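Side-chain contacts in lipoprotein (Streptococcus pneumoniae, PDB 3CX3), which probably captures zinc ions outside the cell as the metal-binding lipoprotein of an ABC transport system: residues K9-V14 with S140-E145; S45-A50 with E70-S75; L76-K81 with V85-A90; E92-E97 with A132-D137. All blocks are in the same frame, centred on the assembly; numbering follows the deposited sequence.

Contact 1 of 4, residues K9-V14 with S140-E145; sequences KGMKIV and SEVDSE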
loop_
_atom_site.group_PDB
_atom_site.type_symbol
_atom_site.label_atom_id
_atom_site.label_comp_id
_atom_site.label_asym_id
_atom_site.label_seq_id
_atom_site.Cartn_x
_atom_site.Cartn_y
_atom_site.Cartn_z
ATOM N N LYS A 9 2.162 -23.017 -18.457
ATOM C CA LYS A 9 2.889 -21.754 -18.280
ATOM C C LYS A 9 2.079 -20.876 -17.336
ATOM O O LYS A 9 2.475 -20.635 -16.190
ATOM C CB LYS A 9 3.101 -21.007 -19.611
ATOM C CG LYS A 9 4.495 -21.145 -20.225
ATOM C CD LYS A 9 5.549 -20.341 -19.463
ATOM C CE LYS A 9 6.943 -20.887 -19.714
ATOM N NZ LYS A 9 7.105 -22.257 -19.140
ATOM N N GLY A 10 0.924 -20.430 -17.830
ATOM C CA GLY A 10 0.114 -19.423 -17.157
ATOM C C GLY A 10 0.279 -18.150 -17.956
ATOM O O GLY A 10 0.958 -18.157 -18.986
HETATM N N MSE A 11 -0.336 -17.066 -17.487
HETATM C CA MSE A 11 -0.127 -15.726 -18.042
HETATM C C MSE A 11 1.019 -15.018 -17.346
HETATM O O MSE A 11 0.994 -14.867 -16.123
HETATM C CB MSE A 11 -1.376 -14.860 -17.882
HETATM C CG MSE A 11 -2.290 -14.822 -19.082
HETATM SE SE MSE A 11 -3.646 -13.417 -18.899
HETATM C CE MSE A 11 -4.303 -13.763 -17.090
ATOM N N LYS A 12 2.005 -14.573 -18.126
ATOM C CA LYS A 12 3.132 -13.804 -17.595
ATOM C C LYS A 12 2.621 -12.421 -17.162
ATOM O O LYS A 12 2.072 -11.662 -17.983
ATOM C CB LYS A 12 4.251 -13.685 -18.635
ATOM C CG LYS A 12 5.611 -13.267 -18.056
ATOM C CD LYS A 12 6.697 -13.106 -19.137
ATOM C CE LYS A 12 7.461 -14.412 -19.351
ATOM N NZ LYS A 12 8.935 -14.207 -19.624
ATOM N N ILE A 13 2.790 -12.116 -15.874
ATOM C CA ILE A 13 2.188 -10.923 -15.259
ATOM C C ILE A 13 3.225 -10.111 -14.478
ATOM O O ILE A 13 3.850 -10.606 -13.546
ATOM C CB ILE A 13 0.954 -11.281 -14.355
ATOM C CG1 ILE A 13 -0.262 -11.654 -15.207
ATOM C CG2 ILE A 13 0.609 -10.158 -13.423
ATOM C CD1 ILE A 13 -1.377 -12.338 -14.425
ATOM N N VAL A 14 3.406 -8.860 -14.895
ATOM C CA VAL A 14 4.275 -7.938 -14.195
ATOM C C VAL A 14 3.431 -6.985 -13.344
ATOM O O VAL A 14 2.272 -6.664 -13.649
ATOM C CB VAL A 14 5.280 -7.229 -15.143
ATOM C CG1 VAL A 14 6.146 -6.233 -14.386
ATOM C CG2 VAL A 14 6.190 -8.253 -15.800
ATOM N N SER A 140 -10.525 -11.292 -15.125
ATOM C CA SER A 140 -11.465 -12.271 -15.678
ATOM C C SER A 140 -12.123 -11.834 -16.998
ATOM O O SER A 140 -12.711 -12.663 -17.698
ATOM C CB SER A 140 -12.449 -12.807 -14.629
ATOM O OG SER A 140 -13.331 -11.831 -14.158
ATOM N N GLU A 141 -12.001 -10.554 -17.362
ATOM C CA GLU A 141 -12.344 -10.171 -18.741
ATOM C C GLU A 141 -11.184 -10.462 -19.710
ATOM O O GLU A 141 -11.401 -10.869 -20.843
ATOM C CB GLU A 141 -12.855 -8.722 -18.829
ATOM C CG GLU A 141 -12.410 -7.883 -20.071
ATOM C CD GLU A 141 -12.736 -8.507 -21.440
ATOM O OE1 GLU A 141 -13.829 -9.090 -21.633
ATOM O OE2 GLU A 141 -11.873 -8.415 -22.335
ATOM N N VAL A 142 -9.956 -10.272 -19.250
ATOM C CA VAL A 142 -8.776 -10.526 -20.089
ATOM C C VAL A 142 -8.527 -12.024 -20.359
ATOM O O VAL A 142 -8.149 -12.415 -21.474
ATOM C CB VAL A 142 -7.531 -9.812 -19.500
ATOM C CG1 VAL A 142 -6.220 -10.552 -19.827
ATOM C CG2 VAL A 142 -7.504 -8.369 -19.977
ATOM N N ASP A 143 -8.763 -12.838 -19.337
ATOM C CA ASP A 143 -8.520 -14.285 -19.363
ATOM C C ASP A 143 -9.846 -14.940 -18.982
ATOM O O ASP A 143 -10.040 -15.444 -17.880
ATOM C CB ASP A 143 -7.378 -14.624 -18.387
ATOM C CG ASP A 143 -7.225 -16.119 -18.131
ATOM O OD1 ASP A 143 -7.555 -16.544 -17.007
ATOM O OD2 ASP A 143 -6.782 -16.868 -19.034
ATOM N N SER A 144 -10.781 -14.887 -19.919
ATOM C CA SER A 144 -12.164 -15.275 -19.669
ATOM C C SER A 144 -12.354 -16.655 -19.040
ATOM O O SER A 144 -13.243 -16.846 -18.203
ATOM C CB SER A 144 -12.973 -15.183 -20.955
ATOM O OG SER A 144 -14.330 -14.922 -20.650
ATOM N N GLU A 145 -11.538 -17.620 -19.447
ATOM C CA GLU A 145 -11.739 -18.983 -18.977
ATOM C C GLU A 145 -11.774 -19.043 -17.463
ATOM O O GLU A 145 -12.708 -19.585 -16.885
ATOM C CB GLU A 145 -10.685 -19.936 -19.546
ATOM C CG GLU A 145 -10.978 -20.376 -20.972
ATOM C CD GLU A 145 -12.243 -21.242 -21.083
ATOM O OE1 GLU A 145 -12.163 -22.448 -20.757
ATOM O OE2 GLU A 145 -13.303 -20.717 -21.507
#
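Met-11, deposited as selenomethionine, meets Val-142 and Asp-143 where helix 125-142 ends, and every direct approach between 9-14 and 140-145 runs through its outer atoms. The contact is small, burying 108 Å² in all, with the nearest CA atoms, those of Met-11 and Asp-143, 8.6 Å apart.

The apolar part has two branches. Met-11 SE lies 4.0 Å from Val-142 CG1, an ordinary van der Waals distance. The methyl group lies closer, with Met-11 CE 3.4 Å from Asp-143 CB. The chain of Met-11 is extended at chi2 and then bends at chi3 (-48°), which turns CE away from a straight run and over the aspartate's methylene. It is this CB that takes the contact; Asp-143 CG, the carboxylate carbon, is farther from Met-11 CE, at 3.9 Å.

The polar groups bond to other parts of the chain. Asp-143 OD1 makes a hydrogen bond to Tyr-150 OH of helix 147-173, a ring that Met-11 also touches, while the backbone N of Met-11 is bonded to Asn-32 OD1. Val-61 of strand 61-64 packs against both Met-11 and Val-142, linking the contact to the sheet.

Dispersion alone therefore joins the two segments directly, and the tyrosine bond, by fixing one carboxylate oxygen, probably helps hold the CB that the methyl group rests on.

Contact 2 of 4, residues S45-A50 with E70-S75; sequences SFEPSA and ESWAGS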
loop_
_atom_site.group_PDB
_atom_site.type_symbol
_atom_site.label_atom_id
_atom_site.label_comp_id
_atom_site.label_asym_id
_atom_site.label_seq_id
_atom_site.Cartn_x
_atom_site.Cartn_y
_atom_site.Cartn_z
ATOM N N SER A 45 9.140 7.403 -5.385
ATOM C CA SER A 45 10.186 8.071 -6.178
ATOM C C SER A 45 10.704 7.223 -7.358
ATOM O O SER A 45 11.566 7.672 -8.114
ATOM C CB SER A 45 11.353 8.454 -5.271
ATOM O OG SER A 45 11.976 7.277 -4.775
ATOM N N PHE A 46 10.178 6.006 -7.501
ATOM C CA PHE A 46 10.714 5.023 -8.436
ATOM C C PHE A 46 10.360 5.349 -9.882
ATOM O O PHE A 46 9.224 5.712 -10.185
ATOM C CB PHE A 46 10.184 3.629 -8.077
ATOM C CG PHE A 46 10.582 2.553 -9.053
ATOM C CD1 PHE A 46 11.819 1.897 -8.933
ATOM C CD2 PHE A 46 9.731 2.187 -10.096
ATOM C CE1 PHE A 46 12.187 0.895 -9.847
ATOM C CE2 PHE A 46 10.099 1.188 -11.008
ATOM C CZ PHE A 46 11.331 0.547 -10.882
ATOM N N GLU A 47 11.323 5.211 -10.781
ATOM C CA GLU A 47 11.041 5.399 -12.204
ATOM C C GLU A 47 11.664 4.229 -12.937
ATOM O O GLU A 47 12.863 3.991 -12.795
ATOM C CB GLU A 47 11.599 6.725 -12.739
ATOM C CG GLU A 47 11.180 7.979 -11.970
ATOM C CD GLU A 47 9.785 8.493 -12.338
ATOM O OE1 GLU A 47 9.108 7.886 -13.188
ATOM O OE2 GLU A 47 9.359 9.523 -11.766
ATOM N N PRO A 48 10.852 3.487 -13.714
ATOM C CA PRO A 48 11.304 2.256 -14.377
ATOM C C PRO A 48 12.440 2.485 -15.379
ATOM O O PRO A 48 12.348 3.373 -16.228
ATOM C CB PRO A 48 10.046 1.780 -15.108
ATOM C CG PRO A 48 9.227 3.030 -15.287
ATOM C CD PRO A 48 9.445 3.790 -14.033
ATOM N N SER A 49 13.499 1.686 -15.252
ATOM C CA SER A 49 14.579 1.613 -16.242
ATOM C C SER A 49 14.065 1.227 -17.635
ATOM O O SER A 49 12.934 0.759 -17.776
ATOM C CB SER A 49 15.614 0.579 -15.796
ATOM O OG SER A 49 15.152 -0.739 -16.037
ATOM N N ALA A 50 14.896 1.408 -18.662
ATOM C CA ALA A 50 14.566 0.928 -20.014
ATOM C C ALA A 50 14.263 -0.571 -20.016
ATOM O O ALA A 50 13.513 -1.070 -20.860
ATOM C CB ALA A 50 15.699 1.234 -20.966
ATOM N N GLU A 70 1.917 5.298 -9.334
ATOM C CA GLU A 70 2.742 4.977 -10.472
ATOM C C GLU A 70 2.335 5.887 -11.644
ATOM O O GLU A 70 1.480 5.527 -12.464
ATOM C CB GLU A 70 2.615 3.499 -10.810
ATOM C CG GLU A 70 2.785 2.566 -9.599
ATOM C CD GLU A 70 1.461 2.048 -9.064
ATOM O OE1 GLU A 70 0.498 2.878 -8.931
ATOM O OE2 GLU A 70 1.380 0.809 -8.805
ATOM N N SER A 71 2.947 7.080 -11.665
ATOM C CA SER A 71 2.728 8.130 -12.684
ATOM C C SER A 71 3.180 7.764 -14.100
ATOM O O SER A 71 2.534 8.177 -15.064
ATOM C CB SER A 71 3.431 9.424 -12.278
ATOM O OG SER A 71 2.732 10.082 -11.246
ATOM N N TRP A 72 4.307 7.057 -14.240
ATOM C CA TRP A 72 4.588 6.369 -15.502
ATOM C C TRP A 72 3.553 5.255 -15.472
ATOM O O TRP A 72 3.308 4.697 -14.410
ATOM C CB TRP A 72 5.979 5.733 -15.497
ATOM C CG TRP A 72 5.935 4.378 -14.839
ATOM C CD1 TRP A 72 5.661 3.163 -15.436
ATOM C CD2 TRP A 72 6.079 4.118 -13.449
ATOM N NE1 TRP A 72 5.659 2.161 -14.492
ATOM C CE2 TRP A 72 5.908 2.721 -13.266
ATOM C CE3 TRP A 72 6.357 4.923 -12.344
ATOM C CZ2 TRP A 72 6.011 2.125 -12.027
ATOM C CZ3 TRP A 72 6.450 4.336 -11.117
ATOM C CH2 TRP A 72 6.281 2.944 -10.963
ATOM N N ALA A 73 2.938 4.907 -16.590
ATOM C CA ALA A 73 1.970 3.790 -16.590
ATOM C C ALA A 73 0.866 4.208 -17.491
ATOM O O ALA A 73 0.464 3.469 -18.391
ATOM C CB ALA A 73 1.420 3.497 -15.187
ATOM N N GLY A 74 0.335 5.390 -17.191
ATOM C CA GLY A 74 -0.263 6.218 -18.200
ATOM C C GLY A 74 0.994 6.622 -18.931
ATOM O O GLY A 74 2.029 6.891 -18.306
ATOM N N SER A 75 0.935 6.613 -20.253
ATOM C CA SER A 75 2.100 6.937 -21.055
ATOM C C SER A 75 2.943 5.728 -21.464
ATOM O O SER A 75 3.805 5.848 -22.338
ATOM C CB SER A 75 2.936 8.032 -20.392
ATOM O OG SER A 75 2.297 9.287 -20.591
#
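Pro-48 sets the CG-CD side of its ring over one face of the Trp-72 indole, tilted rather than flat, and this is the tight half of the contact. Pro-48 CG stands 3.5 Å from the centroid of the five-membered ring of Trp-72, only 9° off the ring normal, a clear CH-pi geometry; Pro-48 CD is 3.4 Å from Trp-72 CD2. Toward the rim of the opposite face lies CB of Glu-70, from the same loop as the tryptophan.

Phe-46 completes the packing with an offset edge-to-face stack: its edge meets the six-membered ring, centroids 5.6 Å apart and planes at 66°. With CG of Phe-46 anti to its own nitrogen (chi1 175°), CD2 comes within 3.6 Å of Trp-72 CH2. The carbonyl O of Phe-46 is nearer still, 3.2 Å from Trp-72 CZ3, approaching obliquely.

The solvent side is looser. The exposed Glu-47 bends back at chi2, yet its OE1 only grazes the indole, 4.1 Å from Trp-72 CE3.

Phe-46 and Pro-48 also touch helix 50-58, and His-44, a zinc ligand, is in the same loop, immediately before Ser-45. Tryptophan acts here as a shared apolar and pi surface, so the two irregular loops are joined by CH-pi, aromatic and van der Waals contacts rather than by polar bonds.

Contact 3 of 4, residues L76-K81 with V85-A90; sequences LDPNLK and VKVLEA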
loop_
_atom_site.group_PDB
_atom_site.type_symbol
_atom_site.label_atom_id
_atom_site.label_comp_id
_atom_site.label_asym_id
_atom_site.label_seq_id
_atom_site.Cartn_x
_atom_site.Cartn_y
_atom_site.Cartn_z
ATOM N N LEU A 76 2.702 4.582 -20.828
ATOM C CA LEU A 76 3.099 3.304 -21.399
ATOM C C LEU A 76 2.270 3.157 -22.663
ATOM O O LEU A 76 1.051 3.322 -22.624
ATOM C CB LEU A 76 2.797 2.153 -20.438
ATOM C CG LEU A 76 3.904 1.421 -19.674
ATOM C CD1 LEU A 76 4.952 2.351 -19.079
ATOM C CD2 LEU A 76 3.270 0.569 -18.590
ATOM N N ASP A 77 2.923 2.878 -23.786
ATOM C CA ASP A 77 2.222 2.832 -25.071
ATOM C C ASP A 77 2.468 1.520 -25.806
ATOM O O ASP A 77 3.319 1.452 -26.688
ATOM C CB ASP A 77 2.577 4.047 -25.936
ATOM C CG ASP A 77 1.482 4.402 -26.940
ATOM O OD1 ASP A 77 0.431 3.711 -26.991
ATOM O OD2 ASP A 77 1.678 5.388 -27.690
ATOM N N PRO A 78 1.707 0.470 -25.437
ATOM C CA PRO A 78 1.909 -0.861 -25.998
ATOM C C PRO A 78 1.610 -0.887 -27.489
ATOM O O PRO A 78 2.294 -1.574 -28.249
ATOM C CB PRO A 78 0.901 -1.725 -25.226
ATOM C CG PRO A 78 0.554 -0.935 -24.011
ATOM C CD PRO A 78 0.601 0.477 -24.461
ATOM N N ASN A 79 0.604 -0.121 -27.893
ATOM C CA ASN A 79 0.142 -0.103 -29.271
ATOM C C ASN A 79 0.791 1.072 -29.981
ATOM O O ASN A 79 0.172 2.112 -30.202
ATOM C CB ASN A 79 -1.391 -0.050 -29.303
ATOM C CG ASN A 79 -2.034 -1.178 -28.481
ATOM O OD1 ASN A 79 -2.778 -0.926 -27.520
ATOM N ND2 ASN A 79 -1.733 -2.429 -28.853
ATOM N N LEU A 80 2.063 0.881 -30.312
ATOM C CA LEU A 80 2.961 1.927 -30.789
ATOM C C LEU A 80 4.341 1.328 -30.657
ATOM O O LEU A 80 5.156 1.369 -31.581
ATOM C CB LEU A 80 2.880 3.173 -29.904
ATOM C CG LEU A 80 3.252 4.585 -30.386
ATOM C CD1 LEU A 80 4.685 4.690 -30.917
ATOM C CD2 LEU A 80 2.239 5.119 -31.415
ATOM N N LYS A 81 4.582 0.760 -29.482
ATOM C CA LYS A 81 5.834 0.087 -29.175
ATOM C C LYS A 81 5.716 -1.413 -29.442
ATOM O O LYS A 81 6.486 -2.213 -28.903
ATOM C CB LYS A 81 6.263 0.390 -27.738
ATOM C CG LYS A 81 6.260 1.895 -27.429
ATOM C CD LYS A 81 7.468 2.367 -26.630
ATOM C CE LYS A 81 8.637 2.696 -27.534
ATOM N NZ LYS A 81 9.262 1.468 -28.115
ATOM N N VAL A 85 0.323 -5.960 -24.148
ATOM C CA VAL A 85 0.041 -5.948 -22.714
ATOM C C VAL A 85 -1.349 -5.431 -22.454
ATOM O O VAL A 85 -1.825 -4.502 -23.121
ATOM C CB VAL A 85 1.001 -5.058 -21.891
ATOM C CG1 VAL A 85 2.120 -5.869 -21.277
ATOM C CG2 VAL A 85 1.533 -3.906 -22.707
ATOM N N LYS A 86 -2.002 -6.060 -21.488
ATOM C CA LYS A 86 -3.174 -5.494 -20.875
ATOM C C LYS A 86 -2.623 -4.711 -19.699
ATOM O O LYS A 86 -1.990 -5.284 -18.810
ATOM C CB LYS A 86 -4.113 -6.607 -20.420
ATOM C CG LYS A 86 -4.024 -7.868 -21.285
ATOM C CD LYS A 86 -4.146 -7.565 -22.794
ATOM C CE LYS A 86 -4.195 -8.850 -23.642
ATOM N NZ LYS A 86 -2.878 -9.559 -23.807
ATOM N N VAL A 87 -2.796 -3.396 -19.732
ATOM C CA VAL A 87 -2.338 -2.548 -18.652
ATOM C C VAL A 87 -3.544 -2.330 -17.762
ATOM O O VAL A 87 -4.593 -1.876 -18.225
ATOM C CB VAL A 87 -1.750 -1.187 -19.153
ATOM C CG1 VAL A 87 -0.958 -0.488 -18.051
ATOM C CG2 VAL A 87 -0.855 -1.388 -20.352
ATOM N N LEU A 88 -3.400 -2.675 -16.485
ATOM C CA LEU A 88 -4.532 -2.685 -15.550
ATOM C C LEU A 88 -4.300 -1.816 -14.308
ATOM O O LEU A 88 -3.394 -2.078 -13.514
ATOM C CB LEU A 88 -4.900 -4.140 -15.164
ATOM C CG LEU A 88 -5.282 -5.023 -16.374
ATOM C CD1 LEU A 88 -5.544 -6.455 -15.988
ATOM C CD2 LEU A 88 -6.500 -4.467 -17.119
ATOM N N GLU A 89 -5.128 -0.778 -14.154
ATOM C CA GLU A 89 -5.082 0.103 -12.966
ATOM C C GLU A 89 -6.037 -0.509 -11.951
ATOM O O GLU A 89 -7.249 -0.493 -12.153
ATOM C CB GLU A 89 -5.449 1.551 -13.316
ATOM C CG GLU A 89 -5.098 2.587 -12.225
ATOM C CD GLU A 89 -5.876 3.937 -12.319
ATOM O OE1 GLU A 89 -5.321 4.996 -11.999
ATOM O OE2 GLU A 89 -7.048 3.968 -12.710
ATOM N N ALA A 90 -5.478 -1.051 -10.870
ATOM C CA ALA A 90 -6.204 -1.919 -9.953
ATOM C C ALA A 90 -7.149 -1.170 -9.053
ATOM O O ALA A 90 -8.088 -1.758 -8.517
ATOM C CB ALA A 90 -5.238 -2.775 -9.140
#
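The loop 76-81 comes closest to 85-90 where the CA atoms of Pro-78 and Val-85 are 6.3 Å apart, and the gap widens to 8.4 Å between the CA atoms of Leu-76 and Val-87. The loop also turns on itself, with Lys-81 N bonded to Asp-77 O at 3.1 Å.

Pro-78 is the centre of the side-chain contact. One methyl of Val-85 seats against the CB-CG bond of its ring: Val-85 CG2 is 3.4 Å from both CB and CG of Pro-78, and the two side chains meet at about a right angle. The same Pro-78 CG is touched from the strand by Val-87 CG2, at 3.9 Å. Two valines thus share one ring carbon.

Val-87 divides its branches between two partners. Its chi1 of -165° sets CG1 anti to the backbone N and leaves CG2 beside that nitrogen, so that CG2 serves the proline while CG1 faces Leu-76 CD2 at 4.4 Å. That last approach is loose, and Leu-76 has two conformers, so little rests on it. Leu-76 packs as well on helix 50-58, through Ile-53, Ile-56 and Tyr-57.

Strand 86-89 is one of the two edge strands of the N-terminal parallel sheet, and its residues alternate: Val-87 meets the loop, whereas Lys-86 and Leu-88 touch helix 125-142. The contact is wholly apolar, and its closeness is consistent with a rigid ring packed against the methyl groups of branched side chains.

Contact 4 of 4, residues E92-E97 with A132-D137; sequences EGMTLE and AQIIAD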
loop_
_atom_site.group_PDB
_atom_site.type_symbol
_atom_site.label_atom_id
_atom_site.label_comp_id
_atom_site.label_asym_id
_atom_site.label_seq_id
_atom_site.Cartn_x
_atom_site.Cartn_y
_atom_site.Cartn_z
ATOM N N GLU A 92 -8.826 1.442 -10.227
ATOM C CA GLU A 92 -9.564 2.284 -11.152
ATOM C C GLU A 92 -11.030 2.374 -10.753
ATOM O O GLU A 92 -11.686 1.367 -10.508
ATOM C CB GLU A 92 -9.420 1.761 -12.560
ATOM C CG GLU A 92 -9.847 2.745 -13.631
ATOM C CD GLU A 92 -10.057 2.045 -14.947
ATOM O OE1 GLU A 92 -10.008 2.715 -15.998
ATOM O OE2 GLU A 92 -10.259 0.812 -14.919
ATOM N N GLY A 93 -11.529 3.605 -10.668
ATOM C CA GLY A 93 -12.871 3.864 -10.171
ATOM C C GLY A 93 -12.906 4.192 -8.689
ATOM O O GLY A 93 -13.743 4.988 -8.261
HETATM N N MSE A 94 -12.024 3.576 -7.902
HETATM C CA MSE A 94 -11.979 3.815 -6.439
HETATM C C MSE A 94 -11.724 5.260 -6.084
HETATM O O MSE A 94 -10.768 5.863 -6.551
HETATM C CB MSE A 94 -10.907 2.968 -5.769
HETATM C CG MSE A 94 -11.224 1.494 -5.748
HETATM SE SE MSE A 94 -9.825 0.615 -4.777
HETATM C CE MSE A 94 -9.893 1.564 -3.083
ATOM N N THR A 95 -12.580 5.803 -5.235
ATOM C CA THR A 95 -12.577 7.225 -4.944
ATOM C C THR A 95 -11.539 7.495 -3.858
ATOM O O THR A 95 -11.652 6.962 -2.757
ATOM C CB THR A 95 -14.021 7.737 -4.564
ATOM O OG1 THR A 95 -14.066 8.201 -3.216
ATOM C CG2 THR A 95 -15.063 6.632 -4.732
ATOM N N LEU A 96 -10.525 8.303 -4.187
ATOM C CA LEU A 96 -9.418 8.641 -3.259
ATOM C C LEU A 96 -9.594 9.995 -2.571
ATOM O O LEU A 96 -10.014 10.976 -3.191
ATOM C CB LEU A 96 -8.054 8.627 -3.975
ATOM C CG LEU A 96 -7.549 7.490 -4.877
ATOM C CD1 LEU A 96 -6.268 7.906 -5.569
ATOM C CD2 LEU A 96 -7.333 6.190 -4.132
ATOM N N GLU A 97 -9.244 10.053 -1.292
ATOM C CA GLU A 97 -9.354 11.308 -0.543
ATOM C C GLU A 97 -8.215 12.282 -0.882
ATOM O O GLU A 97 -7.051 11.884 -1.012
ATOM C CB GLU A 97 -9.541 11.072 0.984
ATOM C CG GLU A 97 -8.300 10.651 1.810
ATOM C CD GLU A 97 -8.642 9.903 3.131
ATOM O OE1 GLU A 97 -7.690 9.459 3.823
ATOM O OE2 GLU A 97 -9.843 9.741 3.476
ATOM N N ALA A 132 -8.968 -5.922 -4.700
ATOM C CA ALA A 132 -8.938 -7.355 -5.047
ATOM C C ALA A 132 -9.980 -7.704 -6.100
ATOM O O ALA A 132 -9.671 -8.378 -7.083
ATOM C CB ALA A 132 -9.183 -8.181 -3.806
ATOM N N GLN A 133 -11.215 -7.244 -5.866
ATOM C CA GLN A 133 -12.344 -7.378 -6.804
ATOM C C GLN A 133 -12.038 -6.840 -8.200
ATOM O O GLN A 133 -12.088 -7.585 -9.187
ATOM C CB GLN A 133 -13.584 -6.650 -6.260
ATOM C CG GLN A 133 -14.608 -7.533 -5.615
ATOM C CD GLN A 133 -15.591 -8.094 -6.621
ATOM O OE1 GLN A 133 -15.248 -8.980 -7.394
ATOM N NE2 GLN A 133 -16.820 -7.568 -6.624
ATOM N N ILE A 134 -11.734 -5.543 -8.270
ATOM C CA ILE A 134 -11.362 -4.897 -9.531
ATOM C C ILE A 134 -10.348 -5.764 -10.255
ATOM O O ILE A 134 -10.464 -5.993 -11.455
ATOM C CB ILE A 134 -10.763 -3.489 -9.334
ATOM C CG1 ILE A 134 -11.716 -2.606 -8.515
ATOM C CG2 ILE A 134 -10.464 -2.871 -10.696
ATOM C CD1 ILE A 134 -11.154 -1.249 -8.052
ATOM N N ILE A 135 -9.368 -6.260 -9.511
ATOM C CA ILE A 135 -8.314 -7.081 -10.086
ATOM C C ILE A 135 -8.922 -8.305 -10.750
ATOM O O ILE A 135 -8.688 -8.553 -11.947
ATOM C CB ILE A 135 -7.230 -7.456 -9.034
ATOM C CG1 ILE A 135 -6.366 -6.224 -8.716
ATOM C CG2 ILE A 135 -6.394 -8.643 -9.506
ATOM C CD1 ILE A 135 -5.307 -6.422 -7.637
ATOM N N ALA A 136 -9.725 -9.046 -9.980
ATOM C CA ALA A 136 -10.382 -10.241 -10.495
ATOM C C ALA A 136 -11.214 -9.905 -11.722
ATOM O O ALA A 136 -11.058 -10.541 -12.741
ATOM C CB ALA A 136 -11.229 -10.907 -9.408
ATOM N N ASP A 137 -12.064 -8.879 -11.629
ATOM C CA ASP A 137 -12.872 -8.430 -12.774
ATOM C C ASP A 137 -12.051 -8.232 -14.047
ATOM O O ASP A 137 -12.315 -8.865 -15.090
ATOM C CB ASP A 137 -13.622 -7.140 -12.439
ATOM C CG ASP A 137 -14.740 -7.356 -11.420
ATOM O OD1 ASP A 137 -15.507 -6.406 -11.158
ATOM O OD2 ASP A 137 -14.863 -8.478 -10.886
#
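This is a small apolar contact at the surface, in which the irregular chain following strand 86-89 lies against Ile-134 of helix 125-142. It buries 121 Å², and more than half of that belongs to Ile-134. The nearest CA atoms are those of Glu-92 and Ile-134, at 7.6 Å.

A single methyl group does the touching. Ile-134 CD1 is 3.6 Å from Met-94 CG and equally 3.6 Å from the carbonyl O of Glu-92, so it rests against a side chain and a backbone carbonyl together. The extended chi2 of Ile-134 (171°) carries CD1 outward from the helix to reach both. Met-94, deposited as selenomethionine, has its selenium 4.0 Å from Ile-134 CD1, then bends at chi3 (57°).

The helix belongs to the N-terminal lobe and packs on its parallel sheet, of strand order 2-1-3-4; a second such sheet is the core of the other lobe, with zinc held between the two, as in metal-binding ABC-transporter receptors of this kind. The connection from strand 86-89 to the helix, of which 102-114 are not modelled, also carries His-120, a zinc ligand.

Gly-93 takes a positive phi (95°) between the two touching residues of the loop. Met-94 touches Lys-127 and Glu-131 further back along the same helix, while the carboxylate of Glu-92 is turned to a charged partner, its OE2 forming a salt bridge with Lys-138 NZ.

In the fold
From the N terminus, 9-14 leads into strand 12-15, and its partner is the most distant in sequence: contact 1 closes only at 140-145, so it spans the other three. Within that span, contact 2 closes first, joining the loops before helix 50-58 and after strand 61-64. Contact 3 follows in a short loop that turns into edge strand 86-89, and contact 4 closes last, onto helix 125-142. These three come in series, and none crosses another. Neighbours touch in space too: Ala-73 meets Val-87 between contacts 2 and 3, Ala-90 meets Ile-134 and Ile-135 between 3 and 4, and Lys-86 meets Val-142 between 3 and 1. Together they bind sheet, loops and helix of the N-terminal lobe.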